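Local coordinates for protein interleukin 22 (Danio rerio, PDB 4O6K) that probably acts as a secreted class II helical cytokine of the interleukin-10 family, signalling in immune defence through cell-surface receptors, at residues R53-Y58 with E81-V86. Numbering follows the deposited sequence.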
loop_
_atom_site.group_PDB
_atom_site.type_symbol
_atom_site.label_atom_id
_atom_site.label_comp_id
_atom_site.label_asym_id
_atom_site.label_seq_id
_atom_site.Cartn_x
_atom_site.Cartn_y
_atom_site.Cartn_z
ATOM N N ARG A 53 4.742 5.149 -4.726
ATOM C CA ARG A 53 6.110 4.796 -4.385
ATOM C C ARG A 53 6.099 3.927 -3.131
ATOM O O ARG A 53 6.912 3.013 -2.982
ATOM C CB ARG A 53 6.957 6.050 -4.168
ATOM C CG ARG A 53 8.438 5.808 -4.354
ATOM C CD ARG A 53 8.664 5.487 -5.825
ATOM N NE ARG A 53 9.945 4.858 -6.113
ATOM C CZ ARG A 53 10.574 4.976 -7.278
ATOM N NH1 ARG A 53 10.031 5.696 -8.251
ATOM N NH2 ARG A 53 11.739 4.373 -7.476
ATOM N N ILE A 54 5.176 4.238 -2.226
ATOM C CA ILE A 54 4.952 3.431 -1.032
ATOM C C ILE A 54 4.408 2.057 -1.418
ATOM O O ILE A 54 4.767 1.040 -0.819
ATOM C CB ILE A 54 3.974 4.130 -0.060
ATOM C CG1 ILE A 54 4.590 5.425 0.475
ATOM C CG2 ILE A 54 3.600 3.210 1.092
ATOM C CD1 ILE A 54 3.656 6.229 1.359
ATOM N N LEU A 55 3.555 2.035 -2.439
ATOM C CA LEU A 55 2.999 0.791 -2.963
ATOM C C LEU A 55 4.122 -0.101 -3.477
ATOM O O LEU A 55 4.103 -1.318 -3.283
ATOM C CB LEU A 55 1.987 1.071 -4.075
ATOM C CG LEU A 55 1.344 -0.169 -4.697
ATOM C CD1 LEU A 55 0.622 -0.985 -3.634
ATOM C CD2 LEU A 55 0.395 0.219 -5.819
ATOM N N LYS A 56 5.092 0.522 -4.142
ATOM C CA LYS A 56 6.276 -0.170 -4.642
ATOM C C LYS A 56 7.007 -0.891 -3.523
ATOM O O LYS A 56 7.384 -2.057 -3.655
ATOM C CB LYS A 56 7.235 0.826 -5.297
ATOM C CG LYS A 56 8.520 0.215 -5.833
ATOM C CD LYS A 56 9.263 1.232 -6.686
ATOM C CE LYS A 56 10.553 0.654 -7.241
ATOM N NZ LYS A 56 10.277 -0.587 -8.017
ATOM N N TYR A 57 7.195 -0.180 -2.416
ATOM C CA TYR A 57 7.850 -0.730 -1.238
ATOM C C TYR A 57 7.037 -1.875 -0.645
ATOM O O TYR A 57 7.597 -2.864 -0.172
ATOM C CB TYR A 57 8.076 0.364 -0.194
ATOM C CG TYR A 57 9.109 0.003 0.847
ATOM C CD1 TYR A 57 10.460 0.232 0.619
ATOM C CD2 TYR A 57 8.738 -0.568 2.056
ATOM C CE1 TYR A 57 11.413 -0.095 1.565
ATOM C CE2 TYR A 57 9.683 -0.900 3.010
ATOM C CZ TYR A 57 11.019 -0.661 2.759
ATOM O OH TYR A 57 11.967 -0.989 3.702
ATOM N N TYR A 58 5.715 -1.724 -0.668
ATOM C CA TYR A 58 4.802 -2.762 -0.198
ATOM C C TYR A 58 4.972 -4.064 -0.972
ATOM O O TYR A 58 5.030 -5.144 -0.384
ATOM C CB TYR A 58 3.351 -2.286 -0.306
ATOM C CG TYR A 58 2.718 -1.906 1.013
ATOM C CD1 TYR A 58 3.003 -0.690 1.621
ATOM C CD2 TYR A 58 1.831 -2.764 1.649
ATOM C CE1 TYR A 58 2.421 -0.342 2.826
ATOM C CE2 TYR A 58 1.246 -2.426 2.853
ATOM C CZ TYR A 58 1.544 -1.215 3.438
ATOM O OH TYR A 58 0.963 -0.875 4.637
ATOM N N GLU A 81 0.393 -9.458 -6.940
ATOM C CA GLU A 81 0.488 -9.416 -8.396
ATOM C C GLU A 81 -0.406 -8.319 -8.962
ATOM O O GLU A 81 -0.020 -7.610 -9.892
ATOM C CB GLU A 81 0.123 -10.772 -9.001
ATOM C CG GLU A 81 1.153 -11.858 -8.733
ATOM C CD GLU A 81 0.717 -13.220 -9.233
ATOM O OE1 GLU A 81 -0.134 -13.275 -10.147
ATOM O OE2 GLU A 81 1.228 -14.235 -8.716
ATOM N N GLY A 82 -1.603 -8.189 -8.401
ATOM C CA GLY A 82 -2.512 -7.123 -8.779
ATOM C C GLY A 82 -1.946 -5.757 -8.436
ATOM O O GLY A 82 -2.013 -4.830 -9.241
ATOM N N LEU A 83 -1.388 -5.638 -7.235
ATOM C CA LEU A 83 -0.802 -4.381 -6.779
ATOM C C LEU A 83 0.436 -4.006 -7.586
ATOM O O LEU A 83 0.704 -2.826 -7.804
ATOM C CB LEU A 83 -0.456 -4.454 -5.290
ATOM C CG LEU A 83 -1.631 -4.577 -4.319
ATOM C CD1 LEU A 83 -1.242 -4.087 -2.939
ATOM C CD2 LEU A 83 -2.827 -3.801 -4.834
ATOM N N HIS A 84 1.195 -5.009 -8.015
ATOM C CA HIS A 84 2.354 -4.765 -8.867
ATOM C C HIS A 84 1.939 -4.139 -10.193
ATOM O O HIS A 84 2.574 -3.199 -10.670
ATOM C CB HIS A 84 3.126 -6.060 -9.123
ATOM C CG HIS A 84 4.274 -5.896 -10.071
ATOM N ND1 HIS A 84 5.335 -5.054 -9.815
ATOM C CD2 HIS A 84 4.522 -6.458 -11.278
ATOM C CE1 HIS A 84 6.189 -5.109 -10.821
ATOM N NE2 HIS A 84 5.720 -5.952 -11.722
ATOM N N ARG A 85 0.870 -4.669 -10.783
ATOM C CA ARG A 85 0.337 -4.141 -12.034
ATOM C C ARG A 85 -0.074 -2.680 -11.885
ATOM O O ARG A 85 0.204 -1.857 -12.756
ATOM C CB ARG A 85 -0.850 -4.982 -12.508
ATOM C CG ARG A 85 -0.476 -6.396 -12.926
ATOM C CD ARG A 85 -1.661 -7.132 -13.529
ATOM N NE ARG A 85 -1.328 -8.511 -13.873
ATOM C CZ ARG A 85 -1.615 -9.561 -13.111
ATOM N NH1 ARG A 85 -2.249 -9.396 -11.959
ATOM N NH2 ARG A 85 -1.270 -10.780 -13.505
ATOM N N VAL A 86 -0.742 -2.367 -10.779
ATOM C CA VAL A 86 -1.129 -0.995 -10.470
ATOM C C VAL A 86 0.097 -0.089 -10.357
ATOM O O VAL A 86 0.154 0.974 -10.976
ATOM C CB VAL A 86 -1.936 -0.919 -9.159
ATOM C CG1 VAL A 86 -2.180 0.531 -8.763
ATOM C CG2 VAL A 86 -3.251 -1.673 -9.300
#
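The backbone bond from Y58 N to I54 O, 2.9 Å, belongs to the helix that sets L55 against L83 of its neighbour, within the all-helical bundle of an interleukin-10-type cytokine. The segments 53-58 and 81-86 run roughly antiparallel, and no hydrogen bond joins them. A disulfide, C49–C94, ties the start of the first helix to the residue just after the second.

L55 carries the contact, its two methyls spreading over different partners. With CG anti to the backbone N (chi1 180°), the fork is carried out toward the other helix. CD1 goes to L83, 4.0 Å from its CB, while CD2 reaches V86, 3.9 Å from CG1. CD2 also lies 3.6 Å from L83 O, in van der Waals packing against the helix backbone. The side chains of L83 and V86 each meet L55 at about a right angle. Leucine suits position 55 because its fork can serve both neighbours, and L83 answers with a flexible apolar chain whose CB and CD1 fill the interface against L55 CD1, whereas β-branched V86 offers a methyl held close to its own helix. All three are buried, as apolar groups in a bundle interior should be; L137 and Y134 of helix 130-140 pack further on L55 and L83, respectively.

Y58, like L55, points toward the partner segment, but its side chain stops short of contact. Its OH hydrogen-bonds A126 O, so the buried phenol is satisfied. Where L55 and L83 meet, CD1 lies 3.7 Å from CD1, methyl against methyl.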